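Local coordinates for protein guanidinopropionase (Pseudomonas aeruginosa, PDB 3NIQ) that hydrolyses 3-guanidinopropanoate to beta-alanine and urea, using two manganese ions per subunit of a homohexamer of the arginase family, at residues V128-F133 / E175-P180; T183-I188 / I206-M211; Q264-V269 / G299-F304. All coordinates share one frame; numbering follows the deposited sequence.

How the contacts relate
All three contacts belong to the alpha/beta fold of the arginase family, built on a parallel sheet, and they follow one another along the chain. Contact 1 sets helix 129-136 against the chain leading into strand 178-179. Contact 2 pairs strand 183-188 with 207-210, at the edge of the sheet within this chain; its centre lies about 17 Å from that of contact 1, and the two touch where Leu178 packs on Thr183. Contact 3, between helices 262-270 and 294-317, is centred about 22 Å from contact 1, across the chain's centre, and about 17 Å from contact 2. Contact 2 comes closest to the metals, the Ile188 side chain about 7 Å from a manganese ion; contacts 1 and 3 lie farther off, where helices pack around the sheet.

Contact 1: residues V128-F133 / E175-P180; sequences VTLPIF and EGLLDP
Leu177 packs its CD1 against CB of Phe133, 4.3 Å away, and so lies against the helix at Leu130 and Phe133. Its other methyl, CD2, rests 3.7 Å from the carbonyl O of Phe133. In Leu130 the first torsion sets CG beside the carbonyl carbon (chi1 179°) and the second (56°) then places CD1, which ends 4.4 Å from CD1 of Leu177. The Phe133 ring extends the apolar patch, its CE2 meeting CD1 of Leu178 at 4.2 Å in an oblique approach. One face of that ring is covered from within its own helix by CG2 of Thr129, 3.4 Å above the plane and offset toward the rim.

Polar atoms contribute little directly, and no hydrogen bond links the two segments. The Glu175 side chain crosses Leu130 at about a right angle, with OE1 4.1 Å from CD1, but the charge is answered by a salt bridge to Arg134.

The backbone before Leu177 closes a helix: Gly176, with positive phi (78°), ends helix 168-174 in a Schellman motif, after which the chain enters strand 178-179. A C-capped helix feeding a strand whose Leu178 packs on the ring of another helix fits the layered helix-on-sheet packing of the arginase alpha/beta fold.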
ATOM      1  N   VAL A 128      15.836  17.541 -16.218  1.00 19.05           N
ATOM      2  CA  VAL A 128      16.297  18.621 -15.353  1.00 19.87           C
ATOM      3  C   VAL A 128      17.811  18.869 -15.454  1.00 20.22           C
ATOM      4  O   VAL A 128      18.289  19.998 -15.234  1.00 19.66           O
ATOM      5  CB  VAL A 128      15.919  18.379 -13.872  1.00 20.62           C
ATOM      6  CG1 VAL A 128      16.308  16.982 -13.431  1.00 25.21           C
ATOM      7  CG2 VAL A 128      16.667  19.372 -13.001  1.00 24.66           C
ATOM      8  N   THR A 129      18.569  17.830 -15.792  1.00 19.84           N
ATOM      9  CA  THR A 129      20.029  17.971 -15.859  1.00 19.03           C
ATOM     10  C   THR A 129      20.471  18.879 -17.021  1.00 18.50           C
ATOM     11  O   THR A 129      21.491  19.580 -16.919  1.00 17.24           O
ATOM     12  CB  THR A 129      20.734  16.592 -15.927  1.00 20.05           C
ATOM     13  OG1 THR A 129      20.274  15.783 -14.838  1.00 20.41           O
ATOM     14  CG2 THR A 129      22.257  16.739 -15.805  1.00 20.09           C
ATOM     15  N   LEU A 130      19.698  18.884 -18.103  1.00 18.13           N
ATOM     16  CA  LEU A 130      20.001  19.760 -19.236  1.00 19.22           C
ATOM     17  C   LEU A 130      20.120  21.257 -18.889  1.00 19.29           C
ATOM     18  O   LEU A 130      21.170  21.843 -19.130  1.00 17.66           O
ATOM     19  CB  LEU A 130      19.010  19.567 -20.390  1.00 19.45           C
ATOM     20  CG  LEU A 130      19.240  20.461 -21.618  1.00 20.60           C
ATOM     21  CD1 LEU A 130      20.642  20.302 -22.153  1.00 19.35           C
ATOM     22  CD2 LEU A 130      18.200  20.150 -22.707  1.00 17.87           C
ATOM     23  N   PRO A 131      19.050  21.886 -18.345  1.00 19.66           N
ATOM     24  CA  PRO A 131      19.205  23.307 -18.001  1.00 19.90           C
ATOM     25  C   PRO A 131      20.313  23.578 -16.981  1.00 19.97           C
ATOM     26  O   PRO A 131      20.989  24.599 -17.058  1.00 21.34           O
ATOM     27  CB  PRO A 131      17.814  23.703 -17.467  1.00 20.14           C
ATOM     28  CG  PRO A 131      17.153  22.366 -17.104  1.00 20.93           C
ATOM     29  CD  PRO A 131      17.668  21.421 -18.134  1.00 20.09           C
ATOM     30  N   ILE A 132      20.530  22.661 -16.049  1.00 19.32           N
ATOM     31  CA  ILE A 132      21.688  22.729 -15.157  1.00 17.83           C
ATOM     32  C   ILE A 132      23.013  22.794 -15.951  1.00 19.19           C
ATOM     33  O   ILE A 132      23.856  23.680 -15.708  1.00 19.39           O
ATOM     34  CB  ILE A 132      21.689  21.506 -14.173  1.00 17.75           C
ATOM     35  CG1 ILE A 132      20.442  21.537 -13.292  1.00 17.90           C
ATOM     36  CG2 ILE A 132      22.975  21.496 -13.295  1.00 16.83           C
ATOM     37  CD1 ILE A 132      20.355  20.380 -12.195  1.00 14.08           C
ATOM     38  N   PHE A 133      23.195  21.878 -16.905  1.00 18.50           N
ATOM     39  CA  PHE A 133      24.410  21.867 -17.725  1.00 18.81           C
ATOM     40  C   PHE A 133      24.516  23.137 -18.583  1.00 19.09           C
ATOM     41  O   PHE A 133      25.617  23.635 -18.823  1.00 19.02           O
ATOM     42  CB  PHE A 133      24.459  20.623 -18.624  1.00 17.71           C
ATOM     43  CG  PHE A 133      24.944  19.373 -17.934  1.00 20.25           C
ATOM     44  CD1 PHE A 133      24.965  19.277 -16.552  1.00 18.62           C
ATOM     45  CD2 PHE A 133      25.381  18.278 -18.685  1.00 22.10           C
ATOM     46  CE1 PHE A 133      25.416  18.137 -15.920  1.00 23.36           C
ATOM     47  CE2 PHE A 133      25.835  17.108 -18.058  1.00 23.53           C
ATOM     48  CZ  PHE A 133      25.852  17.038 -16.670  1.00 24.85           C
ATOM     49  N   GLU A 175      25.122  20.803 -27.763  1.00 23.43           N
ATOM     50  CA  GLU A 175      25.279  22.189 -27.333  1.00 22.57           C
ATOM     51  C   GLU A 175      26.690  22.505 -26.830  1.00 22.48           C
ATOM     52  O   GLU A 175      26.972  23.634 -26.477  1.00 22.51           O
ATOM     53  CB  GLU A 175      24.218  22.565 -26.272  1.00 22.92           C
ATOM     54  CG  GLU A 175      22.785  22.575 -26.847  1.00 23.84           C
ATOM     55  CD  GLU A 175      21.680  22.701 -25.802  1.00 25.21           C
ATOM     56  OE1 GLU A 175      21.892  23.294 -24.708  1.00 25.75           O
ATOM     57  OE2 GLU A 175      20.571  22.210 -26.086  1.00 26.11           O
ATOM     58  N   GLY A 176      27.572  21.512 -26.794  1.00 22.34           N
ATOM     59  CA  GLY A 176      28.965  21.754 -26.365  1.00 21.64           C
ATOM     60  C   GLY A 176      29.149  21.880 -24.848  1.00 21.74           C
ATOM     61  O   GLY A 176      30.171  22.401 -24.382  1.00 20.76           O
ATOM     62  N   LEU A 177      28.179  21.387 -24.072  1.00 19.99           N
ATOM     63  CA  LEU A 177      28.208  21.551 -22.614  1.00 19.94           C
ATOM     64  C   LEU A 177      28.839  20.371 -21.914  1.00 19.10           C
ATOM     65  O   LEU A 177      29.353  20.491 -20.801  1.00 18.99           O
ATOM     66  CB  LEU A 177      26.783  21.726 -22.074  1.00 19.75           C
ATOM     67  CG  LEU A 177      25.925  22.782 -22.777  1.00 18.82           C
ATOM     68  CD1 LEU A 177      24.445  22.537 -22.463  1.00 20.02           C
ATOM     69  CD2 LEU A 177      26.360  24.213 -22.358  1.00 22.02           C
ATOM     70  N   LEU A 178      28.737  19.216 -22.556  1.00 18.74           N
ATOM     71  CA  LEU A 178      29.236  17.979 -22.030  1.00 19.01           C
ATOM     72  C   LEU A 178      30.274  17.430 -23.003  1.00 19.71           C
ATOM     73  O   LEU A 178      29.991  17.264 -24.190  1.00 18.87           O
ATOM     74  CB  LEU A 178      28.094  16.969 -21.867  1.00 18.08           C
ATOM     75  CG  LEU A 178      28.442  15.518 -21.480  1.00 19.09           C
ATOM     76  CD1 LEU A 178      29.125  15.465 -20.126  1.00 15.81           C
ATOM     77  CD2 LEU A 178      27.197  14.600 -21.521  1.00 15.84           C
ATOM     78  N   ASP A 179      31.458  17.138 -22.478  1.00 19.17           N
ATOM     79  CA  ASP A 179      32.544  16.558 -23.264  1.00 20.12           C
ATOM     80  C   ASP A 179      32.356  15.026 -23.331  1.00 19.79           C
ATOM     81  O   ASP A 179      32.565  14.321 -22.354  1.00 20.90           O
ATOM     82  CB  ASP A 179      33.899  16.960 -22.644  1.00 20.13           C
ATOM     83  CG  ASP A 179      35.101  16.310 -23.345  1.00 22.54           C
ATOM     84  OD1 ASP A 179      34.912  15.581 -24.335  1.00 22.49           O
ATOM     85  OD2 ASP A 179      36.233  16.506 -22.872  1.00 21.89           O
ATOM     86  N   PRO A 180      31.977  14.500 -24.505  1.00 20.28           N
ATOM     87  CA  PRO A 180      31.675  13.070 -24.581  1.00 20.31           C
ATOM     88  C   PRO A 180      32.864  12.130 -24.277  1.00 20.82           C
ATOM     89  O   PRO A 180      32.640  11.024 -23.789  1.00 20.44           O
ATOM     90  CB  PRO A 180      31.152  12.891 -26.021  1.00 20.80           C
ATOM     91  CG  PRO A 180      31.717  14.011 -26.773  1.00 21.23           C
ATOM     92  CD  PRO A 180      31.831  15.170 -25.812  1.00 19.33           C
TER

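Contact 2: residues T183-I188 / I206-M211; sequences TVQIGI and IRVIHM
Ile188 lays its CG1 against CG1 of Val208, 3.7 Å away and with the side chains nearly perpendicular, while its CG2 meets CD2 of His210 at 3.6 Å. Farther along this face the Gln185 chain is extended beyond CG, bringing OE1 to 3.6 Å from CG2 of Val208. That oxygen is buried without a polar partner in the model, whereas NE2 bonds to His146.

The other face holds Val184, Ile186, Arg207 and Ile209. CG2 of Val184 touches CG of Arg207 at 3.7 Å and CD1 of Ile209 at 3.9 Å. A bend at chi2 (71°) brings the Arg207 guanidinium beside CG1 of Ile209, which sits over one face near the rim, within the same strand; salt bridges to Glu213 and Glu225 hold its charged end.

The axes of the two strand segments differ by 7° in direction, and four backbone bonds form the parallel ladder: Arg207 N to Thr183 O, Gln185 N to Arg207 O, Ile209 N to Gln185 O (2.6 Å), and Gly187 N to Ile209 O. Beyond it Met211 N bonds to Ile188 O at 2.7 Å, tilted 30° from the carbonyl plane.

Helix 199-204 connects the strands in a beta-alpha-beta unit; strand 142-147 borders 183-188 on its other side, and helix 211-230 covers Val184, Arg207 and Ile209.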
ATOM      1  N   THR A 183      32.930  11.349 -20.629  1.00 20.13           N
ATOM      2  CA  THR A 183      31.636  10.870 -20.141  1.00 19.25           C
ATOM      3  C   THR A 183      31.649   9.358 -20.036  1.00 19.41           C
ATOM      4  O   THR A 183      32.030   8.646 -20.969  1.00 18.92           O
ATOM      5  CB  THR A 183      30.501  11.352 -21.057  1.00 20.40           C
ATOM      6  OG1 THR A 183      30.536  12.790 -21.114  1.00 20.16           O
ATOM      7  CG2 THR A 183      29.128  10.889 -20.546  1.00 20.43           C
ATOM      8  N   VAL A 184      31.238   8.869 -18.880  1.00 18.33           N
ATOM      9  CA  VAL A 184      31.131   7.436 -18.674  1.00 18.21           C
ATOM     10  C   VAL A 184      29.762   7.138 -18.040  1.00 18.75           C
ATOM     11  O   VAL A 184      29.345   7.816 -17.080  1.00 17.00           O
ATOM     12  CB  VAL A 184      32.327   6.860 -17.877  1.00 17.50           C
ATOM     13  CG1 VAL A 184      32.493   7.556 -16.525  1.00 17.51           C
ATOM     14  CG2 VAL A 184      32.184   5.295 -17.705  1.00 17.46           C
ATOM     15  N   GLN A 185      29.063   6.163 -18.623  1.00 19.29           N
ATOM     16  CA  GLN A 185      27.707   5.794 -18.197  1.00 20.18           C
ATOM     17  C   GLN A 185      27.735   4.378 -17.661  1.00 20.28           C
ATOM     18  O   GLN A 185      28.294   3.495 -18.298  1.00 20.13           O
ATOM     19  CB  GLN A 185      26.717   5.920 -19.357  1.00 20.98           C
ATOM     20  CG  GLN A 185      26.738   7.311 -20.015  1.00 20.26           C
ATOM     21  CD  GLN A 185      25.784   7.388 -21.182  1.00 22.83           C
ATOM     22  OE1 GLN A 185      25.859   6.582 -22.111  1.00 23.01           O
ATOM     23  NE2 GLN A 185      24.860   8.335 -21.127  1.00 18.30           N
ATOM     24  N   ILE A 186      27.165   4.180 -16.466  1.00 18.95           N
ATOM     25  CA  ILE A 186      27.264   2.912 -15.759  1.00 19.47           C
ATOM     26  C   ILE A 186      25.890   2.358 -15.378  1.00 19.49           C
ATOM     27  O   ILE A 186      25.096   3.060 -14.733  1.00 16.85           O
ATOM     28  CB  ILE A 186      28.079   3.075 -14.447  1.00 19.74           C
ATOM     29  CG1 ILE A 186      29.452   3.709 -14.723  1.00 19.66           C
ATOM     30  CG2 ILE A 186      28.217   1.717 -13.769  1.00 18.12           C
ATOM     31  CD1 ILE A 186      30.241   4.081 -13.496  1.00 22.28           C
ATOM     32  N   GLY A 187      25.621   1.107 -15.761  1.00 19.82           N
ATOM     33  CA  GLY A 187      24.405   0.426 -15.346  1.00 19.14           C
ATOM     34  C   GLY A 187      23.391   0.184 -16.456  1.00 20.72           C
ATOM     35  O   GLY A 187      22.337  -0.398 -16.200  1.00 21.12           O
ATOM     36  N   ILE A 188      23.713   0.614 -17.682  1.00 19.24           N
ATOM     37  CA  ILE A 188      22.818   0.545 -18.825  1.00 20.19           C
ATOM     38  C   ILE A 188      22.288  -0.871 -19.069  1.00 20.84           C
ATOM     39  O   ILE A 188      23.069  -1.816 -19.136  1.00 20.70           O
ATOM     40  CB  ILE A 188      23.512   1.060 -20.122  1.00 20.84           C
ATOM     41  CG1 ILE A 188      24.230   2.405 -19.882  1.00 22.01           C
ATOM     42  CG2 ILE A 188      22.502   1.164 -21.258  1.00 21.07           C
ATOM     43  CD1 ILE A 188      23.321   3.557 -19.486  1.00 23.54           C
ATOM     44  N   ILE A 206      31.596   8.097 -26.115  1.00 22.80           N
ATOM     45  CA  ILE A 206      31.186   7.945 -24.718  1.00 21.87           C
ATOM     46  C   ILE A 206      31.575   6.555 -24.233  1.00 21.97           C
ATOM     47  O   ILE A 206      31.391   5.556 -24.938  1.00 21.65           O
ATOM     48  CB  ILE A 206      29.665   8.154 -24.547  1.00 22.71           C
ATOM     49  CG1 ILE A 206      29.261   9.573 -24.951  1.00 21.84           C
ATOM     50  CG2 ILE A 206      29.208   7.866 -23.091  1.00 21.10           C
ATOM     51  CD1 ILE A 206      27.745   9.726 -25.180  1.00 23.03           C
ATOM     52  N   ARG A 207      32.128   6.469 -23.033  1.00 20.41           N
ATOM     53  CA  ARG A 207      32.353   5.150 -22.461  1.00 20.40           C
ATOM     54  C   ARG A 207      31.047   4.649 -21.826  1.00 21.71           C
ATOM     55  O   ARG A 207      30.492   5.290 -20.914  1.00 20.77           O
ATOM     56  CB  ARG A 207      33.465   5.175 -21.420  1.00 21.37           C
ATOM     57  CG  ARG A 207      33.719   3.807 -20.737  1.00 21.26           C
ATOM     58  CD  ARG A 207      34.388   2.806 -21.719  1.00 23.16           C
ATOM     59  NE  ARG A 207      34.928   1.652 -20.990  1.00 21.27           N
ATOM     60  CZ  ARG A 207      34.307   0.492 -20.849  1.00 21.72           C
ATOM     61  NH1 ARG A 207      33.116   0.298 -21.415  1.00 22.16           N
ATOM     62  NH2 ARG A 207      34.876  -0.482 -20.145  1.00 21.05           N
ATOM     63  N   VAL A 208      30.564   3.507 -22.309  1.00 20.98           N
ATOM     64  CA  VAL A 208      29.295   2.945 -21.821  1.00 22.42           C
ATOM     65  C   VAL A 208      29.551   1.631 -21.136  1.00 22.08           C
ATOM     66  O   VAL A 208      29.961   0.656 -21.769  1.00 20.90           O
ATOM     67  CB  VAL A 208      28.261   2.741 -22.944  1.00 23.14           C
ATOM     68  CG1 VAL A 208      27.004   2.107 -22.377  1.00 23.99           C
ATOM     69  CG2 VAL A 208      27.906   4.072 -23.601  1.00 23.96           C
ATOM     70  N   ILE A 209      29.322   1.604 -19.826  1.00 20.78           N
ATOM     71  CA  ILE A 209      29.482   0.363 -19.080  1.00 22.04           C
ATOM     72  C   ILE A 209      28.102  -0.191 -18.786  1.00 22.91           C
ATOM     73  O   ILE A 209      27.474   0.144 -17.771  1.00 22.19           O
ATOM     74  CB  ILE A 209      30.329   0.558 -17.815  1.00 22.02           C
ATOM     75  CG1 ILE A 209      31.713   1.100 -18.219  1.00 23.42           C
ATOM     76  CG2 ILE A 209      30.444  -0.750 -17.030  1.00 23.11           C
ATOM     77  CD1 ILE A 209      32.603   1.521 -17.047  1.00 23.06           C
ATOM     78  N   HIS A 210      27.621  -1.020 -19.712  1.00 22.96           N
ATOM     79  CA  HIS A 210      26.365  -1.751 -19.528  1.00 23.50           C
ATOM     80  C   HIS A 210      26.369  -2.572 -18.250  1.00 22.88           C
ATOM     81  O   HIS A 210      27.429  -2.968 -17.765  1.00 24.35           O
ATOM     82  CB  HIS A 210      26.104  -2.674 -20.726  1.00 23.25           C
ATOM     83  CG  HIS A 210      25.697  -1.936 -21.965  1.00 23.90           C
ATOM     84  ND1 HIS A 210      26.610  -1.402 -22.842  1.00 26.11           N
ATOM     85  CD2 HIS A 210      24.477  -1.645 -22.473  1.00 26.92           C
ATOM     86  CE1 HIS A 210      25.975  -0.814 -23.840  1.00 24.99           C
ATOM     87  NE2 HIS A 210      24.678  -0.941 -23.638  1.00 25.93           N
ATOM     88  N   MET A 211      25.174  -2.851 -17.727  1.00 22.39           N
ATOM     89  CA  MET A 211      25.034  -3.684 -16.527  1.00 22.17           C
ATOM     90  C   MET A 211      25.867  -4.961 -16.614  1.00 21.66           C
ATOM     91  O   MET A 211      26.524  -5.350 -15.645  1.00 21.32           O
ATOM     92  CB  MET A 211      23.562  -4.051 -16.303  1.00 20.69           C
ATOM     93  CG  MET A 211      23.319  -4.640 -14.964  1.00 20.91           C
ATOM     94  SD  MET A 211      23.498  -3.430 -13.640  1.00 22.72           S
ATOM     95  CE  MET A 211      23.631  -4.566 -12.274  1.00 20.19           C
TER

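Contact 3: residues Q264-V269 / G299-F304; sequences QAQQLV and GATMMF
Thr301 makes the first touch along helix segment 299-304, presenting CG2 to NE2 of Gln266 at 3.8 Å. Its methyl stands anti to the backbone N and faces segment 264-269, whereas OG1 is beside that N and hydrogen-bonds back to the carbonyl O of Leu297. The hydroxyl is thus satisfied within its own helix, and the methyl supplies the contact. Gln266 reaches the site with an extended chain beyond CG, and its amide nitrogen bonds to OE2 of Glu305, one turn further along the second helix.

Met302 follows and carries most of the interface. Its chain is bent at both chi2 (-55°) and chi3 (-51°), which curls the thioether toward the facing helix. SD lies 4.1 Å from CG of Gln266. The terminal CE enters between Ala265 and Val269, residues one turn apart, and comes to 3.5 Å from CG2 of Val269. It also lies 3.8 Å from the carbonyl O of Ala265. That oxygen already accepts the helical bond from Val269 N.

The axes of the two helical segments approach to 10.7 Å with a signed crossing angle of -17°, a nearly parallel pair; at this spacing Met302 and Gln266 are the long side chains that span it. Phe239 of strand 235-240 contacts both Ala265 and Met302, so the pair packs on the sheet, while Gly258 and Ile257 of a neighbouring subunit lie on Gln266 and Thr301.

No hydrogen bond joins the two segments themselves. Cohesion here therefore rests mainly on van der Waals contact, most of it through Met302, with the glutamine's bond to Glu305 adding a polar tie between the same two helices.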
ATOM      1  N   GLN A 264      26.216  -1.408  -3.868  1.00 18.19           N
ATOM      2  CA  GLN A 264      27.103  -1.146  -5.007  1.00 18.12           C
ATOM      3  C   GLN A 264      27.154   0.344  -5.385  1.00 18.25           C
ATOM      4  O   GLN A 264      28.228   0.873  -5.670  1.00 17.86           O
ATOM      5  CB  GLN A 264      26.687  -1.991  -6.206  1.00 18.47           C
ATOM      6  CG  GLN A 264      27.112  -3.445  -6.104  1.00 18.68           C
ATOM      7  CD  GLN A 264      26.418  -4.300  -7.126  1.00 19.90           C
ATOM      8  OE1 GLN A 264      25.351  -3.941  -7.659  1.00 19.27           O
ATOM      9  NE2 GLN A 264      27.018  -5.443  -7.423  1.00 19.68           N
ATOM     10  N   ALA A 265      26.002   1.013  -5.370  1.00 16.26           N
ATOM     11  CA  ALA A 265      25.946   2.455  -5.679  1.00 17.16           C
ATOM     12  C   ALA A 265      26.741   3.305  -4.686  1.00 16.94           C
ATOM     13  O   ALA A 265      27.447   4.244  -5.078  1.00 18.06           O
ATOM     14  CB  ALA A 265      24.490   2.946  -5.777  1.00 15.79           C
ATOM     15  N   GLN A 266      26.646   2.970  -3.405  1.00 17.07           N
ATOM     16  CA  GLN A 266      27.408   3.671  -2.375  1.00 18.66           C
ATOM     17  C   GLN A 266      28.903   3.452  -2.588  1.00 19.23           C
ATOM     18  O   GLN A 266      29.692   4.389  -2.497  1.00 19.57           O
ATOM     19  CB  GLN A 266      27.002   3.199  -0.975  1.00 18.16           C
ATOM     20  CG  GLN A 266      25.652   3.738  -0.480  1.00 17.70           C
ATOM     21  CD  GLN A 266      25.292   3.185   0.890  1.00 19.24           C
ATOM     22  OE1 GLN A 266      25.225   1.977   1.074  1.00 18.34           O
ATOM     23  NE2 GLN A 266      25.049   4.075   1.854  1.00 18.64           N
ATOM     24  N   GLN A 267      29.293   2.216  -2.870  1.00 20.02           N
ATOM     25  CA  GLN A 267      30.713   1.913  -3.089  1.00 21.36           C
ATOM     26  C   GLN A 267      31.242   2.663  -4.314  1.00 20.79           C
ATOM     27  O   GLN A 267      32.345   3.204  -4.301  1.00 20.62           O
ATOM     28  CB  GLN A 267      30.939   0.408  -3.283  1.00 21.24           C
ATOM     29  CG  GLN A 267      30.589  -0.446  -2.045  1.00 24.86           C
ATOM     30  CD  GLN A 267      30.602  -1.953  -2.340  1.00 30.55           C
ATOM     31  OE1 GLN A 267      30.185  -2.406  -3.416  1.00 30.70           O
ATOM     32  NE2 GLN A 267      31.053  -2.732  -1.372  1.00 34.86           N
ATOM     33  N   LEU A 268      30.457   2.707  -5.381  1.00 19.77           N
ATOM     34  CA  LEU A 268      30.935   3.396  -6.588  1.00 20.62           C
ATOM     35  C   LEU A 268      31.068   4.897  -6.350  1.00 20.14           C
ATOM     36  O   LEU A 268      32.078   5.509  -6.728  1.00 20.14           O
ATOM     37  CB  LEU A 268      30.027   3.088  -7.772  1.00 20.43           C
ATOM     38  CG  LEU A 268      30.125   1.621  -8.203  1.00 21.29           C
ATOM     39  CD1 LEU A 268      28.931   1.240  -9.061  1.00 18.92           C
ATOM     40  CD2 LEU A 268      31.420   1.391  -8.989  1.00 20.22           C
ATOM     41  N   VAL A 269      30.066   5.494  -5.705  1.00 19.84           N
ATOM     42  CA  VAL A 269      30.101   6.932  -5.444  1.00 18.49           C
ATOM     43  C   VAL A 269      31.258   7.311  -4.497  1.00 19.67           C
ATOM     44  O   VAL A 269      31.994   8.271  -4.746  1.00 19.75           O
ATOM     45  CB  VAL A 269      28.721   7.455  -4.948  1.00 18.17           C
ATOM     46  CG1 VAL A 269      28.835   8.863  -4.397  1.00 18.70           C
ATOM     47  CG2 VAL A 269      27.746   7.437  -6.104  1.00 15.75           C
ATOM     48  N   GLY A 299      17.343   8.134  -2.268  1.00 17.51           N
ATOM     49  CA  GLY A 299      17.713   9.426  -2.846  1.00 16.68           C
ATOM     50  C   GLY A 299      18.415  10.311  -1.823  1.00 17.58           C
ATOM     51  O   GLY A 299      19.484  10.833  -2.096  1.00 17.19           O
ATOM     52  N   ALA A 300      17.815  10.461  -0.639  1.00 16.79           N
ATOM     53  CA  ALA A 300      18.414  11.258   0.423  1.00 16.74           C
ATOM     54  C   ALA A 300      19.798  10.746   0.792  1.00 16.72           C
ATOM     55  O   ALA A 300      20.720  11.536   1.026  1.00 17.56           O
ATOM     56  CB  ALA A 300      17.493  11.298   1.676  1.00 17.39           C
ATOM     57  N   THR A 301      19.970   9.434   0.825  1.00 16.41           N
ATOM     58  CA  THR A 301      21.268   8.884   1.215  1.00 16.14           C
ATOM     59  C   THR A 301      22.338   9.111   0.130  1.00 16.68           C
ATOM     60  O   THR A 301      23.432   9.563   0.426  1.00 16.28           O
ATOM     61  CB  THR A 301      21.187   7.383   1.550  1.00 17.24           C
ATOM     62  OG1 THR A 301      20.119   7.148   2.476  1.00 17.62           O
ATOM     63  CG2 THR A 301      22.502   6.930   2.212  1.00 15.89           C
ATOM     64  N   MET A 302      22.015   8.828  -1.128  1.00 15.63           N
ATOM     65  CA  MET A 302      22.961   9.125  -2.214  1.00 15.82           C
ATOM     66  C   MET A 302      23.278  10.635  -2.259  1.00 15.58           C
ATOM     67  O   MET A 302      24.421  11.037  -2.488  1.00 16.68           O
ATOM     68  CB  MET A 302      22.417   8.618  -3.547  1.00 16.04           C
ATOM     69  CG  MET A 302      22.156   7.104  -3.568  1.00 16.88           C
ATOM     70  SD  MET A 302      23.621   6.138  -3.110  1.00 18.84           S
ATOM     71  CE  MET A 302      24.870   6.829  -4.200  1.00 17.29           C
ATOM     72  N   MET A 303      22.281  11.460  -1.970  1.00 16.09           N
ATOM     73  CA  MET A 303      22.491  12.899  -1.889  1.00 16.44           C
ATOM     74  C   MET A 303      23.574  13.196  -0.844  1.00 16.81           C
ATOM     75  O   MET A 303      24.528  13.941  -1.111  1.00 16.09           O
ATOM     76  CB  MET A 303      21.187  13.597  -1.491  1.00 17.50           C
ATOM     77  CG  MET A 303      21.270  15.137  -1.530  1.00 17.35           C
ATOM     78  SD  MET A 303      19.711  15.921  -1.143  1.00 20.04           S
ATOM     79  CE  MET A 303      20.012  17.565  -1.810  1.00 19.84           C
ATOM     80  N   PHE A 304      23.428  12.601   0.341  1.00 17.46           N
ATOM     81  CA  PHE A 304      24.455  12.748   1.373  1.00 19.02           C
ATOM     82  C   PHE A 304      25.824  12.214   0.928  1.00 19.41           C
ATOM     83  O   PHE A 304      26.846  12.857   1.180  1.00 21.11           O
ATOM     84  CB  PHE A 304      24.031  12.079   2.680  1.00 19.38           C
ATOM     85  CG  PHE A 304      25.010  12.299   3.802  1.00 19.97           C
ATOM     86  CD1 PHE A 304      25.072  13.522   4.458  1.00 20.45           C
ATOM     87  CD2 PHE A 304      25.887  11.296   4.187  1.00 22.34           C
ATOM     88  CE1 PHE A 304      25.988  13.749   5.472  1.00 20.52           C
ATOM     89  CE2 PHE A 304      26.817  11.524   5.236  1.00 21.26           C
ATOM     90  CZ  PHE A 304      26.846  12.735   5.863  1.00 21.46           C
TER